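Local coordinates for alcohol dehydrogenase, zinc-containing (Thermotoga maritima, PDB 3IP1), which catalyses the NAD+-dependent oxidation of scyllo-inosose to 3-dehydro-scyllo-inosose, probably as a step in myo-inositol breakdown, at residues F143-E148 with G343-G348; M130-H135 with A169-S174; K240-E245 with A259-D264; P213-V218 with G282-L287; W12-E17 with S34-Y39. One frame throughout, in Å; residues are numbered along the deposited sequence.

Overall arrangement
From the N terminus, interaction 5 comes first: it closes a loop of 16 residues that bridges strands 3-12 and 37-38. Interactions 1 and 2 cross, because their segments alternate along the chain; they touch, and share the cadmium ion bound by four cysteines. Interaction 2 stays within the GroES-like part, whereas interaction 1 ties that part to the nucleotide-binding part across 194 residues. Interactions 4 and 3 both fall within this long span, with interaction 3 inside the loop of interaction 4. They are neighbours in one parallel sheet, their centres 11 Å apart and their strands 216-220 and 240-244 hydrogen-bonded. Interactions 4 and 5 lie on opposite sides of the chain's centre, about 42 Å between centres.

Interaction 1 of 5, residues F143-E148 with G343-G348; sequences FPNHCE and GHSGHG. With CD (cadmium ion), chain E.
The side-chain amide of Asn145 fits against the backbone of residues 343-346 and makes the tight part of the contact. Its OD1 receives Ser345 N at 2.9 Å, in the carbonyl plane and on a lone pair, and a weak bond from His344 N. At the other end of the amide, ND2 donates to Ser345 O at 2.8 Å, meeting that oxygen from above its carbonyl plane. An amide suits the place because it can accept and donate at once. With chi1 at -64°, CG lies anti to the carbonyl carbon of Asn145, which carries the amide to the loop. Two glycines permit the closeness: a side chain at Gly343 would run into Asn145 OD1, and one at Gly346 into the Pro144 ring, whose CG is 3.5 Å from Gly346 CA; both also have positive phi, which favours glycine. The looser side is the partly exposed pair Phe143 and His347, whose rings meet rim to rim with planes at 47°, Phe143 CD1 and His347 CE1 being 3.8 Å apart. Here Ile310 and Arg335 of the second subunit pack against Phe143 and His347. Cys147 SG binds the cadmium ion at 2.5 Å, together with Cys133, Cys136 and Cys139. Ser345 OG bonds to Glu128. His344 packs on helix 194-207, Asn145 and Ser345 lean on strand 130-131, and Gly348 occupies the N-cap position of helix 349-358.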
# COMPACT_ATOMS: atom_id res chain seq x y z
N PHE A 143 -2.44 14.37 7.28
CA PHE A 143 -3.17 13.66 8.34
C PHE A 143 -3.91 14.63 9.31
O PHE A 143 -3.53 14.74 10.50
CB PHE A 143 -2.21 12.68 9.05
CG PHE A 143 -1.54 11.71 8.10
CD1 PHE A 143 -2.28 10.69 7.49
CD2 PHE A 143 -0.18 11.86 7.76
CE1 PHE A 143 -1.67 9.79 6.57
CE2 PHE A 143 0.44 10.97 6.84
CZ PHE A 143 -0.31 9.93 6.25
N PRO A 144 -4.97 15.33 8.81
CA PRO A 144 -5.63 16.42 9.57
C PRO A 144 -6.45 15.95 10.79
O PRO A 144 -6.74 16.77 11.68
CB PRO A 144 -6.55 17.06 8.53
CG PRO A 144 -6.89 15.93 7.59
CD PRO A 144 -5.65 15.07 7.52
N ASN A 145 -6.84 14.68 10.84
CA ASN A 145 -7.47 14.13 12.05
C ASN A 145 -6.52 14.04 13.24
O ASN A 145 -6.93 13.67 14.32
CB ASN A 145 -8.07 12.76 11.77
CG ASN A 145 -9.18 12.82 10.78
OD1 ASN A 145 -10.17 13.49 11.00
ND2 ASN A 145 -9.00 12.16 9.64
N HIS A 146 -5.27 14.42 13.04
CA HIS A 146 -4.26 14.35 14.09
C HIS A 146 -3.51 15.69 14.23
O HIS A 146 -2.43 15.75 14.82
CB HIS A 146 -3.35 13.16 13.81
CG HIS A 146 -4.12 11.88 13.77
ND1 HIS A 146 -4.42 11.18 14.92
CD2 HIS A 146 -4.78 11.26 12.76
CE1 HIS A 146 -5.17 10.14 14.61
NE2 HIS A 146 -5.41 10.17 13.31
N CYS A 147 -4.15 16.73 13.69
CA CYS A 147 -3.78 18.15 13.80
C CYS A 147 -3.29 18.52 15.20
O CYS A 147 -3.93 18.19 16.19
CB CYS A 147 -5.02 19.01 13.48
SG CYS A 147 -4.73 20.79 13.65
N GLU A 148 -2.16 19.21 15.29
CA GLU A 148 -1.63 19.64 16.59
C GLU A 148 -2.32 20.90 17.16
O GLU A 148 -2.13 21.25 18.31
CB GLU A 148 -0.11 19.83 16.51
CG GLU A 148 0.68 18.51 16.37
CD GLU A 148 2.19 18.70 16.38
OE1 GLU A 148 2.66 19.84 16.17
OE2 GLU A 148 2.92 17.71 16.57
N GLY A 343 -11.98 10.47 13.78
CA GLY A 343 -12.20 11.62 12.90
C GLY A 343 -12.79 11.28 11.54
O GLY A 343 -13.20 10.13 11.28
N HIS A 344 -12.83 12.29 10.67
CA HIS A 344 -13.57 12.16 9.42
C HIS A 344 -12.98 13.10 8.35
O HIS A 344 -13.48 13.16 7.24
CB HIS A 344 -15.02 12.54 9.69
CG HIS A 344 -15.16 13.86 10.38
ND1 HIS A 344 -15.54 13.98 11.70
CD2 HIS A 344 -14.93 15.12 9.94
CE1 HIS A 344 -15.55 15.26 12.04
NE2 HIS A 344 -15.19 15.97 10.99
N SER A 345 -11.93 13.83 8.71
CA SER A 345 -11.31 14.83 7.81
C SER A 345 -10.26 14.19 6.91
O SER A 345 -9.85 13.06 7.14
CB SER A 345 -10.68 15.97 8.64
OG SER A 345 -11.69 16.63 9.41
N GLY A 346 -9.87 14.92 5.86
CA GLY A 346 -8.79 14.53 4.97
C GLY A 346 -9.15 13.41 4.01
O GLY A 346 -10.28 12.88 4.06
N HIS A 347 -8.19 13.07 3.14
CA HIS A 347 -8.26 11.86 2.27
C HIS A 347 -9.38 11.86 1.25
O HIS A 347 -9.54 10.91 0.52
CB HIS A 347 -8.32 10.57 3.14
CG HIS A 347 -7.28 10.54 4.22
ND1 HIS A 347 -5.95 10.27 3.96
CD2 HIS A 347 -7.36 10.81 5.54
CE1 HIS A 347 -5.26 10.35 5.08
NE2 HIS A 347 -6.09 10.67 6.06
N GLY A 348 -10.16 12.94 1.21
CA GLY A 348 -11.29 13.06 0.31
C GLY A 348 -12.42 12.15 0.75
O GLY A 348 -13.19 11.66 -0.06
CD CD E . -2.90 21.07 12.01

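Interaction 2 of 5, residues M130-H135 with A169-S174; sequences MLWCGH and AKYAWS. With CD (cadmium ion), chain E.
Within the GroES-like domain, the four-cysteine metal loop, through Leu131, Trp132 and Cys133, packs on Lys170 and Tyr171. Tyr171 reaches in with its OH, which gives a hydrogen bond of 2.6 Å to Trp132 O. Its ring turns an edge, through CE1, to the face of Trp132, a T-shaped pair with planes at 82°. Leu131 CD2 sits on one face of the tyrosine, 3.9 Å from the ring centroid in a CH-pi contact, and Lys170 CG covers the opposite face. Replacing Tyr171 by a leucine removes ring and hydroxyl together, and would probably leave Trp132 O without its donor and open a gap between Leu131 and the indole. Lys170 runs extended beyond CG over the six-membered ring of Trp132, opposite to it in direction; its CE makes an off-centre CH-pi contact, 3.6 Å from Trp132 CZ3, and its NZ goes on to Cys133 O at 3.0 Å, from well above the carbonyl plane. A long aliphatic chain ending in a donor suits both tasks. On the indole itself, Trp132 NE1 bonds to Glu128. The next residue, Cys133, supplies one of the four sulfurs on the cadmium ion, its SG at 2.5 Å. Such a loop with four closely spaced cysteines is the structural zinc site typical of zinc-containing alcohol dehydrogenases, occupied here by cadmium.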
# COMPACT_ATOMS: atom_id res chain seq x y z
N MSE A 130 -13.94 18.48 12.66
CA MSE A 130 -12.54 18.60 13.07
C MSE A 130 -11.96 19.83 12.39
O MSE A 130 -11.75 19.82 11.19
CB MSE A 130 -11.72 17.37 12.66
CG MSE A 130 -12.24 16.00 13.13
SE MSE A 130 -12.02 15.70 15.06
CE MSE A 130 -10.15 15.09 15.01
N LEU A 131 -11.73 20.89 13.14
CA LEU A 131 -11.24 22.13 12.56
C LEU A 131 -9.70 22.14 12.60
O LEU A 131 -9.08 22.75 13.47
CB LEU A 131 -11.89 23.35 13.23
CG LEU A 131 -13.40 23.21 13.53
CD1 LEU A 131 -13.92 24.36 14.37
CD2 LEU A 131 -14.29 22.98 12.26
N TRP A 132 -9.11 21.41 11.64
CA TRP A 132 -7.64 21.29 11.48
C TRP A 132 -7.01 22.61 11.03
O TRP A 132 -7.64 23.41 10.32
CB TRP A 132 -7.31 20.17 10.49
CG TRP A 132 -8.23 20.13 9.29
CD1 TRP A 132 -9.37 19.41 9.17
CD2 TRP A 132 -8.08 20.85 8.05
NE1 TRP A 132 -9.96 19.62 7.94
CE2 TRP A 132 -9.18 20.50 7.23
CE3 TRP A 132 -7.12 21.74 7.55
CZ2 TRP A 132 -9.36 21.03 5.95
CZ3 TRP A 132 -7.29 22.25 6.26
CH2 TRP A 132 -8.40 21.89 5.48
N CYS A 133 -5.77 22.86 11.45
CA CYS A 133 -5.12 24.16 11.21
C CYS A 133 -4.61 24.28 9.77
O CYS A 133 -4.66 25.35 9.18
CB CYS A 133 -4.01 24.45 12.24
SG CYS A 133 -2.42 23.54 12.06
N GLY A 134 -4.13 23.18 9.19
CA GLY A 134 -3.61 23.22 7.84
C GLY A 134 -2.12 23.44 7.76
O GLY A 134 -1.56 23.29 6.69
N HIS A 135 -1.46 23.75 8.87
CA HIS A 135 -0.04 24.13 8.84
C HIS A 135 0.91 23.29 9.73
O HIS A 135 2.14 23.34 9.55
CB HIS A 135 0.16 25.64 9.13
CG HIS A 135 -0.39 26.11 10.44
ND1 HIS A 135 0.26 25.92 11.64
CD2 HIS A 135 -1.52 26.81 10.73
CE1 HIS A 135 -0.45 26.44 12.62
NE2 HIS A 135 -1.53 26.99 12.10
N ALA A 169 -14.37 28.29 4.95
CA ALA A 169 -14.75 27.65 3.70
C ALA A 169 -14.06 26.31 3.50
O ALA A 169 -14.63 25.40 2.90
CB ALA A 169 -14.45 28.58 2.50
N LYS A 170 -12.85 26.19 4.03
CA LYS A 170 -12.04 25.00 3.85
C LYS A 170 -12.61 23.78 4.58
O LYS A 170 -12.16 22.66 4.32
CB LYS A 170 -10.58 25.27 4.25
CG LYS A 170 -10.30 25.13 5.75
CD LYS A 170 -8.95 25.76 6.11
CE LYS A 170 -8.59 25.41 7.54
NZ LYS A 170 -7.28 26.01 7.90
N TYR A 171 -13.59 23.97 5.47
CA TYR A 171 -14.30 22.82 6.07
C TYR A 171 -15.60 22.43 5.38
O TYR A 171 -16.15 21.37 5.67
CB TYR A 171 -14.57 23.03 7.57
CG TYR A 171 -13.36 23.47 8.33
CD1 TYR A 171 -12.22 22.66 8.38
CD2 TYR A 171 -13.34 24.69 9.02
CE1 TYR A 171 -11.08 23.07 9.07
CE2 TYR A 171 -12.21 25.11 9.72
CZ TYR A 171 -11.09 24.28 9.75
OH TYR A 171 -9.94 24.65 10.43
N ALA A 172 -16.10 23.28 4.48
CA ALA A 172 -17.40 23.03 3.84
C ALA A 172 -17.27 22.23 2.53
O ALA A 172 -16.30 22.40 1.81
CB ALA A 172 -18.15 24.36 3.60
N TRP A 173 -18.26 21.37 2.27
CA TRP A 173 -18.31 20.53 1.07
C TRP A 173 -19.68 20.65 0.41
O TRP A 173 -20.72 20.62 1.07
CB TRP A 173 -18.07 19.05 1.45
CG TRP A 173 -16.66 18.79 1.90
CD1 TRP A 173 -16.20 18.75 3.19
CD2 TRP A 173 -15.52 18.54 1.06
NE1 TRP A 173 -14.85 18.49 3.20
CE2 TRP A 173 -14.41 18.35 1.91
CE3 TRP A 173 -15.34 18.46 -0.33
CZ2 TRP A 173 -13.13 18.07 1.42
CZ3 TRP A 173 -14.06 18.20 -0.82
CH2 TRP A 173 -12.98 18.00 0.06
N SER A 174 -19.69 20.76 -0.91
CA SER A 174 -20.94 20.99 -1.62
C SER A 174 -21.86 19.78 -1.59
O SER A 174 -21.39 18.66 -1.75
CB SER A 174 -20.66 21.34 -3.08
OG SER A 174 -21.89 21.50 -3.75
CD CD E . -2.90 21.07 12.01

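Interaction 3 of 5, residues K240-E245 with A259-D264; sequences KVILSE and ADHVID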
# COMPACT_ATOMS: atom_id res chain seq x y z
N LYS A 240 -20.42 -10.96 2.30
CA LYS A 240 -21.29 -11.03 3.47
C LYS A 240 -20.99 -9.93 4.49
O LYS A 240 -19.84 -9.76 4.93
CB LYS A 240 -21.17 -12.39 4.15
CG LYS A 240 -21.87 -13.51 3.40
CD LYS A 240 -21.14 -14.80 3.66
CE LYS A 240 -21.82 -15.96 2.92
NZ LYS A 240 -20.94 -17.15 3.03
N VAL A 241 -22.03 -9.17 4.85
CA VAL A 241 -21.95 -8.17 5.90
C VAL A 241 -22.77 -8.68 7.10
O VAL A 241 -23.98 -8.90 7.00
CB VAL A 241 -22.46 -6.77 5.43
CG1 VAL A 241 -22.43 -5.76 6.56
CG2 VAL A 241 -21.66 -6.27 4.23
N ILE A 242 -22.07 -8.87 8.21
CA ILE A 242 -22.63 -9.38 9.45
C ILE A 242 -22.50 -8.33 10.55
O ILE A 242 -21.38 -7.84 10.84
CB ILE A 242 -21.91 -10.67 9.88
CG1 ILE A 242 -22.04 -11.72 8.77
CG2 ILE A 242 -22.47 -11.20 11.21
CD1 ILE A 242 -21.01 -12.83 8.88
N LEU A 243 -23.64 -7.97 11.13
CA LEU A 243 -23.68 -7.01 12.23
C LEU A 243 -24.17 -7.64 13.54
O LEU A 243 -25.16 -8.37 13.57
CB LEU A 243 -24.50 -5.76 11.86
CG LEU A 243 -24.56 -4.71 12.98
CD1 LEU A 243 -24.12 -3.31 12.53
CD2 LEU A 243 -25.95 -4.68 13.58
N SER A 244 -23.43 -7.38 14.62
CA SER A 244 -23.80 -7.86 15.95
C SER A 244 -24.26 -6.68 16.81
O SER A 244 -23.50 -5.73 17.02
CB SER A 244 -22.62 -8.58 16.61
OG SER A 244 -23.00 -9.08 17.89
N GLU A 245 -25.52 -6.74 17.26
CA GLU A 245 -26.17 -5.65 18.01
C GLU A 245 -27.37 -6.19 18.80
O GLU A 245 -28.24 -6.85 18.21
CB GLU A 245 -26.62 -4.54 17.04
CG GLU A 245 -27.44 -3.42 17.66
CD GLU A 245 -26.76 -2.78 18.88
OE1 GLU A 245 -27.42 -2.69 19.94
OE2 GLU A 245 -25.58 -2.38 18.80
N ALA A 259 -27.04 -5.30 5.32
CA ALA A 259 -26.47 -6.43 6.06
C ALA A 259 -27.11 -7.74 5.63
O ALA A 259 -28.33 -7.83 5.48
CB ALA A 259 -26.62 -6.25 7.55
N ASP A 260 -26.29 -8.76 5.44
CA ASP A 260 -26.78 -10.06 5.04
C ASP A 260 -27.23 -10.88 6.24
O ASP A 260 -28.13 -11.71 6.12
CB ASP A 260 -25.69 -10.82 4.28
CG ASP A 260 -25.23 -10.07 3.05
OD1 ASP A 260 -25.98 -10.06 2.06
OD2 ASP A 260 -24.13 -9.46 3.08
N HIS A 261 -26.56 -10.67 7.37
CA HIS A 261 -26.89 -11.36 8.60
C HIS A 261 -26.78 -10.42 9.78
O HIS A 261 -25.87 -9.57 9.84
CB HIS A 261 -25.97 -12.57 8.82
CG HIS A 261 -25.91 -13.50 7.65
ND1 HIS A 261 -26.97 -14.30 7.28
CD2 HIS A 261 -24.91 -13.76 6.77
CE1 HIS A 261 -26.62 -15.01 6.22
NE2 HIS A 261 -25.38 -14.70 5.89
N VAL A 262 -27.71 -10.58 10.71
CA VAL A 262 -27.64 -9.85 11.97
C VAL A 262 -27.63 -10.83 13.14
O VAL A 262 -28.28 -11.86 13.09
CB VAL A 262 -28.76 -8.79 12.10
CG1 VAL A 262 -28.55 -7.67 11.08
CG2 VAL A 262 -30.16 -9.42 11.96
N ILE A 263 -26.86 -10.49 14.18
CA ILE A 263 -26.69 -11.30 15.36
C ILE A 263 -27.08 -10.49 16.61
O ILE A 263 -26.58 -9.38 16.85
CB ILE A 263 -25.20 -11.76 15.51
CG1 ILE A 263 -24.76 -12.63 14.32
CG2 ILE A 263 -24.98 -12.51 16.83
CD1 ILE A 263 -23.24 -12.89 14.26
N ASP A 264 -27.98 -11.06 17.40
CA ASP A 264 -28.23 -10.57 18.75
C ASP A 264 -27.28 -11.34 19.68
O ASP A 264 -27.57 -12.46 20.02
CB ASP A 264 -29.71 -10.81 19.11
CG ASP A 264 -30.06 -10.37 20.53
OD1 ASP A 264 -29.20 -9.91 21.30
OD2 ASP A 264 -31.25 -10.50 20.87
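Val241 O is gripped by two backbone donors, Asp260 N at 2.8 Å and His261 N at 3.2 Å. Asp260 is itself an acceptor: its OD2 uses the anti lone pair to receive Val241 N at 2.8 Å, and the same oxygen forms a salt bridge with Lys234. CG of Asp260 lies anti to the carbonyl carbon (chi1 -59°), which swings the carboxylate to this N-H. Beyond, the parallel ladder of strands 240-244 and 261-263 continues as Leu243 N to His261 O, Ile263 N to Leu243 O, and Glu245 N to Ile263 O at 2.9 Å. Branched residues suit these strands; on one side of the sheet Ile242 CG2 meets Ile263 CD1 at 3.6 Å, facing helix 270-277. The strands and helix 248-257 form a beta-alpha-beta unit of the Rossmann fold. Backbone bonds up to Glu245 N fix the end of strand 240-244, and with it the side chain whose OE2 bonds to Gly222 N; Glu245 probably binds NAD+, as in related dehydrogenases.

Interaction 4 of 5, residues P213-V218 with G282-L287; sequences PGDNVV and GAKLFL
Val218 and Phe286 are paired neighbours on one face of two parallel strands, 216-220 and 285-288, the pair at the middle of the Rossmann sheet where its strand order 3-2-1-4-5-6 changes direction. The two side chains lie side by side, pointing the same way, and Val218 CB rests 3.6 Å from Phe286 CD2. The small methyl of Ala283 fills the hollow beneath them: its CB touches Val218 CG2 at 3.8 Å, sits over one face of the Phe286 ring, and lies 3.3 Å from Asn216 O, a spacing that suits the small alanine. Phe286 is a big bump, which also packs on Ile300, Val303 and Ile304 of helix 293-306. On the other face Val217 CG1 and Leu285 CB approach to 4.3 Å, and both side chains pack on Leu233 of helix 224-235. At the entry to the strands Asp215 lies alongside the aliphatic part of Lys284, Asp215 OD2 being 3.5 Å from Lys284 CG; the lysine bends at chi2 (69°), and its NZ bonds to Asn311 O rather than reaching the aspartate. Asp215 OD2 accepts a hydrogen bond from Arg212 N, and OD1 forms a salt bridge with Arg352 of the fourth subunit. Backbone bonds Val218 N to Leu285 O, Leu287 N to Val218 O and Lys284 N to Asn216 O set the register. Finally, Asn216 ND2 donates to Gly282 O at 3.1 Å, almost in line with that carbonyl and within the amide plane of the asparagine.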
# COMPACT_ATOMS: atom_id res chain seq x y z
N PRO A 213 -13.57 -6.70 -3.27
CA PRO A 213 -14.91 -7.25 -3.51
C PRO A 213 -14.91 -8.77 -3.39
O PRO A 213 -14.03 -9.42 -3.95
CB PRO A 213 -15.21 -6.83 -4.95
CG PRO A 213 -14.36 -5.61 -5.17
CD PRO A 213 -13.11 -5.83 -4.37
N GLY A 214 -15.90 -9.30 -2.67
CA GLY A 214 -15.95 -10.72 -2.31
C GLY A 214 -15.58 -11.01 -0.85
O GLY A 214 -15.88 -12.08 -0.34
N ASP A 215 -14.91 -10.07 -0.18
CA ASP A 215 -14.51 -10.25 1.22
C ASP A 215 -15.69 -10.21 2.16
O ASP A 215 -16.71 -9.64 1.82
CB ASP A 215 -13.53 -9.15 1.66
CG ASP A 215 -12.11 -9.37 1.14
OD1 ASP A 215 -11.77 -10.49 0.70
OD2 ASP A 215 -11.32 -8.41 1.17
N ASN A 216 -15.55 -10.83 3.33
CA ASN A 216 -16.57 -10.79 4.38
C ASN A 216 -16.18 -9.75 5.41
O ASN A 216 -14.97 -9.54 5.68
CB ASN A 216 -16.69 -12.14 5.09
CG ASN A 216 -17.16 -13.26 4.17
OD1 ASN A 216 -17.96 -13.04 3.27
ND2 ASN A 216 -16.65 -14.47 4.41
N VAL A 217 -17.18 -9.11 6.00
CA VAL A 217 -16.93 -8.14 7.05
C VAL A 217 -17.85 -8.40 8.24
O VAL A 217 -18.97 -8.86 8.06
CB VAL A 217 -17.07 -6.65 6.57
CG1 VAL A 217 -16.12 -6.37 5.38
CG2 VAL A 217 -18.50 -6.34 6.20
N VAL A 218 -17.37 -8.08 9.44
CA VAL A 218 -18.14 -8.20 10.68
C VAL A 218 -18.12 -6.87 11.42
O VAL A 218 -17.07 -6.32 11.73
CB VAL A 218 -17.56 -9.32 11.60
CG1 VAL A 218 -18.23 -9.31 12.97
CG2 VAL A 218 -17.71 -10.71 10.92
N GLY A 282 -14.44 -16.77 8.07
CA GLY A 282 -14.30 -15.58 8.88
C GLY A 282 -14.41 -14.31 8.06
O GLY A 282 -15.13 -14.28 7.06
N ALA A 283 -13.69 -13.26 8.47
CA ALA A 283 -13.79 -11.94 7.81
C ALA A 283 -12.44 -11.27 7.59
O ALA A 283 -11.48 -11.52 8.32
CB ALA A 283 -14.72 -11.01 8.60
N LYS A 284 -12.38 -10.43 6.56
CA LYS A 284 -11.18 -9.61 6.29
C LYS A 284 -11.12 -8.40 7.24
O LYS A 284 -10.04 -7.91 7.57
CB LYS A 284 -11.15 -9.18 4.81
CG LYS A 284 -10.08 -8.19 4.39
CD LYS A 284 -8.64 -8.77 4.43
CE LYS A 284 -7.58 -7.60 4.43
NZ LYS A 284 -7.67 -6.74 5.72
N LEU A 285 -12.28 -7.92 7.69
CA LEU A 285 -12.34 -6.74 8.53
C LEU A 285 -13.39 -6.84 9.63
O LEU A 285 -14.54 -7.22 9.38
CB LEU A 285 -12.59 -5.49 7.65
CG LEU A 285 -12.78 -4.13 8.36
CD1 LEU A 285 -11.45 -3.57 8.91
CD2 LEU A 285 -13.41 -3.12 7.42
N PHE A 286 -12.99 -6.48 10.84
CA PHE A 286 -13.90 -6.35 11.97
C PHE A 286 -13.91 -4.88 12.40
O PHE A 286 -12.87 -4.26 12.51
CB PHE A 286 -13.45 -7.22 13.15
CG PHE A 286 -13.41 -8.70 12.86
CD1 PHE A 286 -12.35 -9.25 12.15
CD2 PHE A 286 -14.42 -9.55 13.35
CE1 PHE A 286 -12.29 -10.64 11.89
CE2 PHE A 286 -14.39 -10.93 13.10
CZ PHE A 286 -13.33 -11.49 12.38
N LEU A 287 -15.11 -4.33 12.62
CA LEU A 287 -15.22 -2.97 13.11
C LEU A 287 -15.73 -3.04 14.52
O LEU A 287 -16.85 -3.53 14.78
CB LEU A 287 -16.17 -2.13 12.25
CG LEU A 287 -16.30 -0.66 12.70
CD1 LEU A 287 -14.95 0.12 12.52
CD2 LEU A 287 -17.43 0.07 12.00

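Interaction 5 of 5, residues W12-E17 with S34-Y39; sequences WDPRPE and SKVWRY
The indole of Trp12 carries Val36 CG1 over one face, 3.4 Å from the centroid of its six-membered ring, and meets Trp37 CH2 at its edge. That edge in turn points at the face of Trp37, with CE3 of Trp12 3.5 Å from CH2 of Trp37 and the planes at 89°: a T-shaped pair. A chi1 of -179° turns the Trp12 indole into this position. An alanine here is likely to leave Val36 CG1 and the Trp37 face without their cover, opening a gap. Trp12 and Trp37 form an antiparallel non-hydrogen-bonded pair joining strands 3-12 and 37-38; alongside, Asp13 N bonds to Val36 O and Arg15 N to Lys35 O, each 2.9 Å. Arg38 NH1 meets Asp13 OD2 at 2.8 Å from above the carboxylate plane, and Lys35 NZ reaches the anti lone pair of Glu17 OE2 at 3.2 Å. Arg15 pairs instead with Asp78 and Glu80. The chemistry implies a surface loop held by a T-shaped indole pair and Val36, with two salt bridges on its partly exposed side.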
# COMPACT_ATOMS: atom_id res chain seq x y z
N TRP A 12 -16.87 25.20 35.84
CA TRP A 12 -15.49 24.76 35.91
C TRP A 12 -15.19 24.33 37.36
O TRP A 12 -14.92 25.17 38.22
CB TRP A 12 -14.53 25.88 35.49
CG TRP A 12 -13.08 25.45 35.53
CD1 TRP A 12 -12.26 25.38 36.63
CD2 TRP A 12 -12.27 25.05 34.41
NE1 TRP A 12 -11.00 24.94 36.26
CE2 TRP A 12 -10.98 24.74 34.91
CE3 TRP A 12 -12.51 24.93 33.03
CZ2 TRP A 12 -9.93 24.31 34.07
CZ3 TRP A 12 -11.48 24.50 32.21
CH2 TRP A 12 -10.19 24.20 32.74
N ASP A 13 -15.22 23.02 37.62
CA ASP A 13 -15.11 22.54 39.00
C ASP A 13 -14.41 21.18 39.05
O ASP A 13 -15.06 20.17 39.31
CB ASP A 13 -16.52 22.44 39.63
CG ASP A 13 -16.49 22.30 41.15
OD1 ASP A 13 -15.41 22.43 41.74
OD2 ASP A 13 -17.56 22.04 41.74
N PRO A 14 -13.09 21.17 38.83
CA PRO A 14 -12.38 19.92 38.51
C PRO A 14 -12.25 18.93 39.65
O PRO A 14 -12.16 19.32 40.81
CB PRO A 14 -10.98 20.40 38.09
CG PRO A 14 -11.14 21.86 37.82
CD PRO A 14 -12.18 22.33 38.76
N ARG A 15 -12.27 17.65 39.30
CA ARG A 15 -11.95 16.56 40.20
C ARG A 15 -10.58 16.79 40.81
O ARG A 15 -9.72 17.44 40.20
CB ARG A 15 -12.02 15.21 39.47
CG ARG A 15 -13.46 14.80 39.07
CD ARG A 15 -13.54 13.31 38.85
NE ARG A 15 -14.90 12.77 38.70
CZ ARG A 15 -15.69 12.37 39.69
NH1 ARG A 15 -15.31 12.47 40.95
NH2 ARG A 15 -16.89 11.90 39.42
N PRO A 16 -10.37 16.28 42.05
CA PRO A 16 -9.11 16.51 42.79
C PRO A 16 -7.86 16.09 42.02
O PRO A 16 -6.85 16.79 42.07
CB PRO A 16 -9.27 15.63 44.04
CG PRO A 16 -10.73 15.45 44.19
CD PRO A 16 -11.31 15.44 42.80
N GLU A 17 -7.93 14.98 41.30
CA GLU A 17 -6.79 14.51 40.49
C GLU A 17 -6.39 15.45 39.34
O GLU A 17 -5.25 15.38 38.86
CB GLU A 17 -7.05 13.09 39.93
CG GLU A 17 -8.28 12.96 39.00
CD GLU A 17 -9.54 12.46 39.72
OE1 GLU A 17 -9.67 12.65 40.96
OE2 GLU A 17 -10.41 11.88 39.03
N SER A 34 -14.59 15.42 31.30
CA SER A 34 -15.25 14.77 32.41
C SER A 34 -14.50 14.95 33.73
O SER A 34 -15.03 14.66 34.79
CB SER A 34 -15.46 13.30 32.10
OG SER A 34 -14.21 12.68 31.89
N LYS A 35 -13.27 15.43 33.67
CA LYS A 35 -12.48 15.72 34.86
C LYS A 35 -12.68 17.15 35.35
O LYS A 35 -12.14 17.52 36.39
CB LYS A 35 -10.98 15.51 34.58
CG LYS A 35 -10.61 14.11 34.13
CD LYS A 35 -10.92 13.08 35.22
CE LYS A 35 -10.10 11.82 35.03
NZ LYS A 35 -10.49 10.80 36.03
N VAL A 36 -13.43 17.95 34.59
CA VAL A 36 -13.47 19.40 34.82
C VAL A 36 -14.87 19.99 34.91
O VAL A 36 -15.21 20.66 35.88
CB VAL A 36 -12.68 20.12 33.72
CG1 VAL A 36 -12.88 21.64 33.80
CG2 VAL A 36 -11.19 19.78 33.83
N TRP A 37 -15.68 19.75 33.88
CA TRP A 37 -16.99 20.37 33.77
C TRP A 37 -18.05 19.64 34.58
O TRP A 37 -18.20 18.42 34.52
CB TRP A 37 -17.41 20.49 32.30
CG TRP A 37 -16.46 21.27 31.44
CD1 TRP A 37 -15.65 20.77 30.46
CD2 TRP A 37 -16.22 22.70 31.47
NE1 TRP A 37 -14.93 21.78 29.88
CE2 TRP A 37 -15.25 22.97 30.48
CE3 TRP A 37 -16.72 23.77 32.24
CZ2 TRP A 37 -14.77 24.27 30.22
CZ3 TRP A 37 -16.25 25.06 31.98
CH2 TRP A 37 -15.29 25.30 30.98
N ARG A 38 -18.81 20.43 35.34
CA ARG A 38 -19.80 19.90 36.28
C ARG A 38 -21.15 20.63 36.12
O ARG A 38 -21.18 21.81 35.79
CB ARG A 38 -19.26 20.12 37.68
CG ARG A 38 -19.76 19.16 38.71
CD ARG A 38 -18.96 19.34 39.98
NE ARG A 38 -19.31 18.35 40.97
CZ ARG A 38 -18.92 18.41 42.24
NH1 ARG A 38 -18.18 19.43 42.66
NH2 ARG A 38 -19.28 17.46 43.07
N TYR A 39 -22.24 19.91 36.37
CA TYR A 39 -23.62 20.44 36.33
C TYR A 39 -23.98 21.09 34.99
O TYR A 39 -24.39 22.24 34.95
CB TYR A 39 -23.89 21.43 37.49
CG TYR A 39 -23.34 20.95 38.83
CD1 TYR A 39 -23.86 19.82 39.47
CD2 TYR A 39 -22.30 21.64 39.45
CE1 TYR A 39 -23.34 19.38 40.70
CE2 TYR A 39 -21.79 21.22 40.68
CZ TYR A 39 -22.31 20.08 41.29
OH TYR A 39 -21.81 19.68 42.48